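Local coordinates for Non-structural protein NS1 (PDB 4R94) that nicks viral DNA at the replication origin and unwinds it as a helicase, the present piece being its origin-binding, metal-dependent N-terminal nickase domain, at residues A[95-100]-A[154-159]; A[47-52]-A[168-173]; A[61-66]-A[227-232]. All coordinates share one frame; numbering follows the deposited sequence.

Interaction 1: residues A[95-100]-A[154-159]; sequences KKCLFE and SRWLVT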
loop_
_atom_site.group_PDB
_atom_site.type_symbol
_atom_site.label_atom_id
_atom_site.label_comp_id
_atom_site.label_asym_id
_atom_site.label_seq_id
_atom_site.Cartn_x
_atom_site.Cartn_y
_atom_site.Cartn_z
ATOM N N LYS A 95 -2.545 -6.190 1.801
ATOM C CA LYS A 95 -2.959 -6.488 3.162
ATOM C C LYS A 95 -2.855 -7.972 3.477
ATOM O O LYS A 95 -2.450 -8.327 4.586
ATOM C CB LYS A 95 -4.368 -5.958 3.404
ATOM C CG LYS A 95 -4.347 -4.441 3.447
ATOM C CD LYS A 95 -5.707 -3.811 3.508
ATOM C CE LYS A 95 -5.526 -2.290 3.605
ATOM N NZ LYS A 95 -6.843 -1.591 3.611
ATOM N N LYS A 96 -3.185 -8.834 2.509
ATOM C CA LYS A 96 -2.993 -10.275 2.696
ATOM C C LYS A 96 -1.536 -10.567 3.058
ATOM O O LYS A 96 -1.270 -11.353 3.961
ATOM C CB LYS A 96 -3.389 -11.068 1.448
ATOM C CG LYS A 96 -3.349 -12.571 1.653
ATOM C CD LYS A 96 -4.524 -13.013 2.498
ATOM C CE LYS A 96 -4.567 -14.536 2.620
ATOM N NZ LYS A 96 -5.773 -14.968 3.359
ATOM N N CYS A 97 -0.599 -9.908 2.370
ATOM C CA CYS A 97 0.819 -10.138 2.633
ATOM C C CYS A 97 1.192 -9.726 4.050
ATOM O O CYS A 97 1.904 -10.449 4.755
ATOM C CB CYS A 97 1.696 -9.370 1.638
ATOM S SG CYS A 97 1.586 -10.018 -0.022
ATOM N N LEU A 98 0.730 -8.546 4.449
ATOM C CA LEU A 98 1.005 -8.035 5.782
ATOM C C LEU A 98 0.454 -9.011 6.819
ATOM O O LEU A 98 1.139 -9.353 7.782
ATOM C CB LEU A 98 0.379 -6.655 5.984
ATOM C CG LEU A 98 0.856 -5.531 5.066
ATOM C CD1 LEU A 98 -0.029 -4.312 5.298
ATOM C CD2 LEU A 98 2.325 -5.213 5.307
ATOM N N PHE A 99 -0.785 -9.443 6.618
ATOM C CA PHE A 99 -1.438 -10.313 7.603
ATOM C C PHE A 99 -0.765 -11.688 7.667
ATOM O O PHE A 99 -0.663 -12.272 8.744
ATOM C CB PHE A 99 -2.931 -10.443 7.300
ATOM C CG PHE A 99 -3.685 -9.141 7.399
ATOM C CD1 PHE A 99 -3.146 -8.053 8.067
ATOM C CD2 PHE A 99 -4.934 -9.008 6.817
ATOM C CE1 PHE A 99 -3.846 -6.864 8.154
ATOM C CE2 PHE A 99 -5.632 -7.823 6.905
ATOM C CZ PHE A 99 -5.092 -6.759 7.571
ATOM N N GLU A 100 -0.289 -12.188 6.527
ATOM C CA GLU A 100 0.432 -13.454 6.504
ATOM C C GLU A 100 1.708 -13.371 7.323
ATOM O O GLU A 100 2.027 -14.308 8.060
ATOM C CB GLU A 100 0.741 -13.879 5.063
ATOM C CG GLU A 100 -0.505 -14.333 4.326
ATOM C CD GLU A 100 -0.279 -14.727 2.878
ATOM O OE1 GLU A 100 0.474 -14.030 2.169
ATOM O OE2 GLU A 100 -0.884 -15.731 2.443
ATOM N N SER A 154 5.202 -11.634 -4.259
ATOM C CA SER A 154 5.496 -12.264 -5.545
ATOM C C SER A 154 4.579 -13.467 -5.737
ATOM O O SER A 154 4.058 -13.694 -6.829
ATOM C CB SER A 154 6.965 -12.680 -5.631
ATOM O OG SER A 154 7.300 -13.620 -4.618
ATOM N N ARG A 155 4.358 -14.213 -4.658
ATOM C CA ARG A 155 3.469 -15.366 -4.717
ATOM C C ARG A 155 2.058 -14.983 -5.109
ATOM O O ARG A 155 1.463 -15.619 -5.995
ATOM C CB ARG A 155 3.455 -16.095 -3.375
ATOM C CG ARG A 155 4.665 -16.984 -3.209
ATOM C CD ARG A 155 4.703 -17.631 -1.855
ATOM N NE ARG A 155 3.650 -18.638 -1.714
ATOM C CZ ARG A 155 3.424 -19.327 -0.602
ATOM N NH1 ARG A 155 4.185 -19.127 0.465
ATOM N NH2 ARG A 155 2.440 -20.215 -0.562
ATOM N N TRP A 156 1.515 -13.959 -4.453
ATOM C CA TRP A 156 0.148 -13.535 -4.754
ATOM C C TRP A 156 0.018 -12.907 -6.134
ATOM O O TRP A 156 -0.971 -13.137 -6.826
ATOM C CB TRP A 156 -0.359 -12.555 -3.689
ATOM C CG TRP A 156 -0.887 -13.265 -2.498
ATOM C CD1 TRP A 156 -0.333 -13.309 -1.252
ATOM C CD2 TRP A 156 -2.046 -14.112 -2.454
ATOM N NE1 TRP A 156 -1.095 -14.096 -0.423
ATOM C CE2 TRP A 156 -2.155 -14.602 -1.137
ATOM C CE3 TRP A 156 -3.014 -14.479 -3.396
ATOM C CZ2 TRP A 156 -3.188 -15.450 -0.735
ATOM C CZ3 TRP A 156 -4.045 -15.324 -2.994
ATOM C CH2 TRP A 156 -4.122 -15.793 -1.675
ATOM N N LEU A 157 1.004 -12.110 -6.550
ATOM C CA LEU A 157 0.953 -11.540 -7.885
ATOM C C LEU A 157 0.881 -12.612 -8.965
ATOM O O LEU A 157 0.112 -12.492 -9.916
ATOM C CB LEU A 157 2.163 -10.639 -8.143
ATOM C CG LEU A 157 2.146 -9.300 -7.412
ATOM C CD1 LEU A 157 3.447 -8.567 -7.693
ATOM C CD2 LEU A 157 0.958 -8.415 -7.821
ATOM N N VAL A 158 1.677 -13.662 -8.828
ATOM C CA VAL A 158 1.665 -14.707 -9.854
ATOM C C VAL A 158 0.314 -15.428 -9.845
ATOM O O VAL A 158 -0.180 -15.860 -10.890
ATOM C CB VAL A 158 2.844 -15.694 -9.644
ATOM C CG1 VAL A 158 2.659 -16.973 -10.464
ATOM C CG2 VAL A 158 4.195 -14.970 -9.949
ATOM N N THR A 159 -0.310 -15.527 -8.680
ATOM C CA THR A 159 -1.632 -16.160 -8.622
ATOM C C THR A 159 -2.710 -15.249 -9.223
ATOM O O THR A 159 -3.665 -15.729 -9.848
ATOM C CB THR A 159 -2.010 -16.537 -7.181
ATOM O OG1 THR A 159 -0.912 -17.225 -6.564
ATOM C CG2 THR A 159 -3.245 -17.448 -7.163
#
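Trp156 reaches across to the partner helix, where its indole is gripped by a carboxylate, an aliphatic chain and a thiol, those of Glu100, Lys96 and Cys97, all within little more than one turn. The polar part is a bond from the indole NE1 to Glu100 OE1, 3.0 Å long, with the N-H...O angle bent to 146°. OE1 lies almost exactly in the ring plane, yet the N-H reaches it from above the plane of the carboxylate, because the two flat groups are turned 36° apart. A second, weak bond from Trp156 NE1 to Glu100 OE2 at 3.3 Å makes the hold on the N-H lopsided and bifurcated.

The apolar part comes from Lys96. Its first torsion sets CG anti to the backbone N, and the bend at chi2 takes the chain obliquely across the indole: CB sits over one face, toward its rim, Lys96 CG is 3.4 Å from Trp156 NE1, and Lys96 CE is 3.7 Å from Trp156 CZ2. The ammonium itself goes on to salt bridges with Glu55 and Glu53. A sulfur-aromatic contact is added by Cys97, whose SG approaches Trp156 CD1 obliquely at 4.0 Å.

The axes of the two segments run 10.6 Å apart at 142°, nearer antiparallel than parallel. Leu56 of helix 54-70 touches both Lys96 and Trp156, so the indole lies where helices 81-104, 142-160 and 54-70 meet.

Interaction 2: residues A[47-52]-A[168-173]; sequences YKKELQ and AERIKL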
loop_
_atom_site.group_PDB
_atom_site.type_symbol
_atom_site.label_atom_id
_atom_site.label_comp_id
_atom_site.label_asym_id
_atom_site.label_seq_id
_atom_site.Cartn_x
_atom_site.Cartn_y
_atom_site.Cartn_z
ATOM N N TYR A 47 -2.967 -7.901 -13.360
ATOM C CA TYR A 47 -3.175 -8.756 -12.189
ATOM C C TYR A 47 -4.617 -8.678 -11.704
ATOM O O TYR A 47 -4.885 -8.433 -10.522
ATOM C CB TYR A 47 -2.198 -8.345 -11.075
ATOM C CG TYR A 47 -0.754 -8.422 -11.507
ATOM C CD1 TYR A 47 -0.043 -9.619 -11.411
ATOM C CD2 TYR A 47 -0.101 -7.311 -12.027
ATOM C CE1 TYR A 47 1.279 -9.709 -11.813
ATOM C CE2 TYR A 47 1.234 -7.383 -12.422
ATOM C CZ TYR A 47 1.916 -8.588 -12.313
ATOM O OH TYR A 47 3.240 -8.674 -12.703
ATOM N N LYS A 48 -5.553 -8.896 -12.622
ATOM C CA LYS A 48 -6.945 -8.597 -12.332
ATOM C C LYS A 48 -7.803 -9.837 -12.092
ATOM O O LYS A 48 -9.029 -9.756 -12.150
ATOM C CB LYS A 48 -7.533 -7.745 -13.469
ATOM C CG LYS A 48 -6.826 -6.389 -13.604
ATOM C CD LYS A 48 -7.485 -5.472 -14.634
ATOM C CE LYS A 48 -7.656 -6.160 -15.979
ATOM N NZ LYS A 48 -6.366 -6.525 -16.638
ATOM N N LYS A 49 -7.182 -10.975 -11.801
ATOM C CA LYS A 49 -7.961 -12.098 -11.281
ATOM C C LYS A 49 -8.502 -11.738 -9.905
ATOM O O LYS A 49 -7.782 -11.187 -9.055
ATOM C CB LYS A 49 -7.123 -13.377 -11.193
ATOM C CG LYS A 49 -6.751 -13.992 -12.511
ATOM C CD LYS A 49 -6.234 -15.410 -12.287
ATOM C CE LYS A 49 -6.000 -16.141 -13.594
ATOM N NZ LYS A 49 -5.347 -17.472 -13.381
ATOM N N GLU A 50 -9.785 -12.000 -9.687
ATOM C CA GLU A 50 -10.343 -11.868 -8.354
ATOM C C GLU A 50 -10.384 -13.256 -7.744
ATOM O O GLU A 50 -11.222 -14.085 -8.098
ATOM C CB GLU A 50 -11.727 -11.220 -8.393
ATOM C CG GLU A 50 -11.687 -9.739 -8.766
ATOM C CD GLU A 50 -13.075 -9.159 -8.976
ATOM O OE1 GLU A 50 -13.692 -8.708 -7.990
ATOM O OE2 GLU A 50 -13.548 -9.164 -10.132
ATOM N N LEU A 51 -9.445 -13.509 -6.845
ATOM C CA LEU A 51 -9.276 -14.828 -6.275
ATOM C C LEU A 51 -10.323 -15.080 -5.197
ATOM O O LEU A 51 -10.570 -14.236 -4.339
ATOM C CB LEU A 51 -7.858 -14.975 -5.727
ATOM C CG LEU A 51 -6.810 -14.679 -6.810
ATOM C CD1 LEU A 51 -5.412 -14.620 -6.190
ATOM C CD2 LEU A 51 -6.858 -15.710 -7.950
ATOM N N GLN A 52 -10.933 -16.259 -5.248
ATOM C CA GLN A 52 -12.126 -16.538 -4.459
ATOM C C GLN A 52 -11.833 -16.988 -3.042
ATOM O O GLN A 52 -12.610 -17.732 -2.444
ATOM C CB GLN A 52 -12.967 -17.594 -5.176
ATOM C CG GLN A 52 -13.573 -17.075 -6.461
ATOM C CD GLN A 52 -14.374 -15.811 -6.228
ATOM O OE1 GLN A 52 -15.406 -15.833 -5.555
ATOM N NE2 GLN A 52 -13.895 -14.697 -6.769
ATOM N N ALA A 168 6.707 -22.314 -16.841
ATOM C CA ALA A 168 8.043 -21.726 -16.891
ATOM C C ALA A 168 7.978 -20.203 -16.770
ATOM O O ALA A 168 8.816 -19.585 -16.105
ATOM C CB ALA A 168 8.749 -22.128 -18.180
ATOM N N GLU A 169 6.990 -19.597 -17.428
ATOM C CA GLU A 169 6.805 -18.149 -17.361
ATOM C C GLU A 169 6.351 -17.682 -15.979
ATOM O O GLU A 169 6.796 -16.641 -15.503
ATOM C CB GLU A 169 5.803 -17.693 -18.418
ATOM C CG GLU A 169 6.333 -17.822 -19.838
ATOM C CD GLU A 169 5.249 -17.750 -20.899
ATOM O OE1 GLU A 169 4.044 -17.844 -20.568
ATOM O OE2 GLU A 169 5.614 -17.605 -22.082
ATOM N N ARG A 170 5.456 -18.437 -15.340
ATOM C CA ARG A 170 5.040 -18.108 -13.974
ATOM C C ARG A 170 6.217 -18.093 -13.010
ATOM O O ARG A 170 6.341 -17.201 -12.171
ATOM C CB ARG A 170 3.997 -19.103 -13.469
ATOM C CG ARG A 170 2.616 -18.796 -13.911
ATOM C CD ARG A 170 1.617 -19.672 -13.180
ATOM N NE ARG A 170 0.351 -19.659 -13.882
ATOM C CZ ARG A 170 -0.575 -18.723 -13.743
ATOM N NH1 ARG A 170 -0.384 -17.707 -12.909
ATOM N NH2 ARG A 170 -1.698 -18.807 -14.439
ATOM N N ILE A 171 7.082 -19.097 -13.122
ATOM C CA ILE A 171 8.270 -19.174 -12.280
ATOM C C ILE A 171 9.241 -18.030 -12.560
ATOM O O ILE A 171 9.834 -17.468 -11.636
ATOM C CB ILE A 171 8.990 -20.529 -12.472
ATOM C CG1 ILE A 171 8.071 -21.670 -12.032
ATOM C CG2 ILE A 171 10.294 -20.559 -11.722
ATOM C CD1 ILE A 171 7.575 -21.563 -10.596
ATOM N N LYS A 172 9.393 -17.673 -13.832
ATOM C CA LYS A 172 10.249 -16.559 -14.189
ATOM C C LYS A 172 9.695 -15.270 -13.576
ATOM O O LYS A 172 10.448 -14.457 -13.044
ATOM C CB LYS A 172 10.371 -16.431 -15.708
ATOM C CG LYS A 172 11.378 -15.386 -16.164
ATOM C CD LYS A 172 12.778 -15.696 -15.645
ATOM C CE LYS A 172 13.859 -14.984 -16.457
ATOM N NZ LYS A 172 13.828 -13.499 -16.321
ATOM N N LEU A 173 8.378 -15.102 -13.637
ATOM C CA LEU A 173 7.749 -13.897 -13.109
ATOM C C LEU A 173 7.934 -13.844 -11.597
ATOM O O LEU A 173 8.253 -12.796 -11.039
ATOM C CB LEU A 173 6.263 -13.858 -13.474
ATOM C CG LEU A 173 5.453 -12.675 -12.942
ATOM C CD1 LEU A 173 6.103 -11.361 -13.390
ATOM C CD2 LEU A 173 4.029 -12.752 -13.422
HETATM O O HOH W 1 -2.674 -16.409 -12.691
#
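Tyr47 and Leu173 approach from opposite directions, the phenol extending from a loop and the leucine from a helix. Although the bond leaving the tyrosine backbone runs across the contact, the ring carries its hydroxyl end closer, and Tyr47 OH comes to 4.0 Å from Leu173 CD1. The other methyl, Leu173 CD2, lies obliquely to the ring, 4.4 Å from Tyr47 CE1. Leucine CG stands anti to the backbone N (chi1 178°), which carries both methyls out from the helix toward the tyrosine. This is a light apolar touch at the far end of the ring.

Lys49 and Arg170 also face each other, each on a long, extended chain, and here two positive groups meet: Lys49 NZ is 4.0 Å from Arg170 NH2. A water lies between them and accepts from both sides, at 3.0 Å from Lys49 NZ and at a short 2.6 Å from Arg170 NH1. It sits in the plane of the guanidinium, at its edge, where its oxygen probably screens the like charges in part. The same guanidinium also lies close to the backbone of helix 142-160, with Arg170 NH1 2.7 Å from Val158 O.

Helix 167-179 and the loop that precedes helix 54-70 thus meet beside helix 142-160. Leu157 of that helix packs on Tyr47 and Val158 on Arg170, while Ile42 of strand 40-42 touches both Tyr47 and Leu173.

Interaction 3: residues A[61-66]-A[227-232]; sequences RGAETT and YFLSSD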
loop_
_atom_site.group_PDB
_atom_site.type_symbol
_atom_site.label_atom_id
_atom_site.label_comp_id
_atom_site.label_asym_id
_atom_site.label_seq_id
_atom_site.Cartn_x
_atom_site.Cartn_y
_atom_site.Cartn_z
ATOM N N ARG A 61 -13.657 -6.042 -0.821
ATOM C CA ARG A 61 -14.875 -5.291 -0.511
ATOM C C ARG A 61 -14.575 -4.064 0.359
ATOM O O ARG A 61 -15.140 -2.997 0.134
ATOM C CB ARG A 61 -15.922 -6.184 0.160
ATOM C CG ARG A 61 -16.644 -7.080 -0.843
ATOM C CD ARG A 61 -17.868 -7.751 -0.233
ATOM N NE ARG A 61 -17.485 -8.708 0.790
ATOM C CZ ARG A 61 -17.315 -10.005 0.561
ATOM N NH1 ARG A 61 -17.519 -10.491 -0.658
ATOM N NH2 ARG A 61 -16.948 -10.812 1.547
ATOM N N GLY A 62 -13.679 -4.208 1.330
ATOM C CA GLY A 62 -13.249 -3.080 2.132
ATOM C C GLY A 62 -12.650 -1.956 1.301
ATOM O O GLY A 62 -12.926 -0.786 1.541
ATOM N N ALA A 63 -11.845 -2.303 0.305
ATOM C CA ALA A 63 -11.230 -1.278 -0.549
ATOM C C ALA A 63 -12.280 -0.531 -1.372
ATOM O O ALA A 63 -12.221 0.693 -1.515
ATOM C CB ALA A 63 -10.184 -1.913 -1.479
ATOM N N GLU A 64 -13.225 -1.290 -1.929
ATOM C CA GLU A 64 -14.326 -0.729 -2.705
ATOM C C GLU A 64 -15.116 0.273 -1.893
ATOM O O GLU A 64 -15.391 1.372 -2.352
ATOM C CB GLU A 64 -15.258 -1.852 -3.197
ATOM C CG GLU A 64 -14.630 -2.755 -4.239
ATOM C CD GLU A 64 -15.384 -4.073 -4.404
ATOM O OE1 GLU A 64 -16.279 -4.361 -3.583
ATOM O OE2 GLU A 64 -15.050 -4.823 -5.335
ATOM N N THR A 65 -15.481 -0.105 -0.675
ATOM C CA THR A 65 -16.313 0.770 0.145
ATOM C C THR A 65 -15.519 1.972 0.648
ATOM O O THR A 65 -16.050 3.055 0.776
ATOM C CB THR A 65 -16.946 -0.020 1.302
ATOM O OG1 THR A 65 -17.890 -0.941 0.735
ATOM C CG2 THR A 65 -17.696 0.891 2.262
ATOM N N THR A 66 -14.227 1.786 0.884
ATOM C CA THR A 66 -13.366 2.908 1.235
ATOM C C THR A 66 -13.319 3.920 0.093
ATOM O O THR A 66 -13.423 5.133 0.324
ATOM C CB THR A 66 -11.950 2.422 1.588
ATOM O OG1 THR A 66 -12.009 1.669 2.807
ATOM C CG2 THR A 66 -11.000 3.597 1.770
ATOM N N TYR A 227 -2.686 10.483 -5.050
ATOM C CA TYR A 227 -3.056 9.249 -4.343
ATOM C C TYR A 227 -4.418 8.753 -4.823
ATOM O O TYR A 227 -5.292 9.537 -5.228
ATOM C CB TYR A 227 -3.075 9.465 -2.815
ATOM C CG TYR A 227 -4.308 10.207 -2.304
ATOM C CD1 TYR A 227 -4.369 11.599 -2.333
ATOM C CD2 TYR A 227 -5.408 9.514 -1.800
ATOM C CE1 TYR A 227 -5.494 12.275 -1.889
ATOM C CE2 TYR A 227 -6.530 10.180 -1.339
ATOM C CZ TYR A 227 -6.569 11.564 -1.393
ATOM O OH TYR A 227 -7.688 12.244 -0.954
ATOM N N PHE A 228 -4.593 7.438 -4.778
ATOM C CA PHE A 228 -5.868 6.806 -5.106
ATOM C C PHE A 228 -6.762 6.610 -3.889
ATOM O O PHE A 228 -7.947 6.917 -3.910
ATOM C CB PHE A 228 -5.657 5.427 -5.729
ATOM C CG PHE A 228 -5.081 5.436 -7.120
ATOM C CD1 PHE A 228 -5.885 5.697 -8.224
ATOM C CD2 PHE A 228 -3.754 5.093 -7.329
ATOM C CE1 PHE A 228 -5.354 5.657 -9.511
ATOM C CE2 PHE A 228 -3.212 5.058 -8.598
ATOM C CZ PHE A 228 -4.017 5.341 -9.699
ATOM N N LEU A 229 -6.173 6.066 -2.835
ATOM C CA LEU A 229 -6.913 5.367 -1.801
ATOM C C LEU A 229 -5.984 5.205 -0.611
ATOM O O LEU A 229 -4.802 4.893 -0.800
ATOM C CB LEU A 229 -7.368 3.980 -2.324
ATOM C CG LEU A 229 -8.212 3.055 -1.456
ATOM C CD1 LEU A 229 -9.659 3.513 -1.510
ATOM C CD2 LEU A 229 -8.109 1.606 -1.932
ATOM N N SER A 230 -6.493 5.419 0.600
ATOM C CA SER A 230 -5.711 5.184 1.808
ATOM C C SER A 230 -6.526 4.424 2.828
ATOM O O SER A 230 -7.759 4.412 2.763
ATOM C CB SER A 230 -5.224 6.500 2.427
ATOM O OG SER A 230 -4.607 7.301 1.447
ATOM N N SER A 231 -5.843 3.800 3.778
ATOM C CA SER A 231 -6.530 3.131 4.882
ATOM C C SER A 231 -5.595 2.930 6.053
ATOM O O SER A 231 -4.377 2.967 5.904
ATOM C CB SER A 231 -7.086 1.778 4.449
ATOM O OG SER A 231 -6.068 0.953 3.898
ATOM N N ASP A 232 -6.150 2.684 7.230
ATOM C CA ASP A 232 -5.283 2.442 8.362
ATOM C C ASP A 232 -5.922 1.457 9.326
ATOM O O ASP A 232 -7.095 1.097 9.181
ATOM C CB ASP A 232 -4.947 3.764 9.069
ATOM C CG ASP A 232 -6.181 4.491 9.557
ATOM O OD1 ASP A 232 -6.858 3.953 10.458
ATOM O OD2 ASP A 232 -6.464 5.594 9.049
#
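Leu229 plugs helix 54-70 onto the antiparallel sheet of the nickase domain, a helix-on-sheet contact in the HUH endonuclease fold of rolling-circle replication initiators. The segment axes pass 9.2 Å apart at 116°, so the helix crosses strand 227-232 rather than running along it.

From the strand, Leu229 CB points toward the helix, and CG lies anti to the backbone N (chi1 -178°), which carries the fork outward to the helix surface. There the branches part. CD1 meets the methyl of Thr66, with CG2 at 3.5 Å from Leu229 CD1, and also approaches the backbone, with Ala63 O at 3.8 Å from that same CD1. CD2 turns to the side chain of the same Ala63, whose CB is 4.1 Å from Leu229 CD2. Thr66 CG2 rests as well against the strand backbone, 3.5 Å from Ser230 O.

Ser230 points its own side chain away from the helix, to Gln117 and Arg245. It lies about 7 Å, side chain to side chain, from Glu119, which binds the magnesium ion with His127 and His129; one side of the strand thus faces the helix and the other the side on which the metal site lies.

The same chi1 that turns the Thr66 methyl to the leucine points the hydroxyl back to its own helix: OG1 donates to Gly62 O at 2.9 Å, and Thr66 N reaches the same oxygen from the opposite face of the carbonyl plane.

Interactions 1 and 2 are neighbours, their centres 11 Å apart, and they touch through helix 142-160, where Trp156 CZ3 is 3.5 Å from Leu51 CD1. Interaction 3 lies about 17 Å from interaction 1 and 23 Å from interaction 2, centre to centre. Its link to interaction 1 is a probable hydrogen bond between Lys95 NZ and Ser231 OG, which joins helix 81-104 to strand 227-232. Along the chain, interaction 1 is nested within the loops closed by both others, whereas the segments of interactions 2 and 3 alternate, without the two contacts touching. Segments distant in sequence are thereby tied into one nickase domain, with helices packed from its periphery to the sheet that carries the metal site.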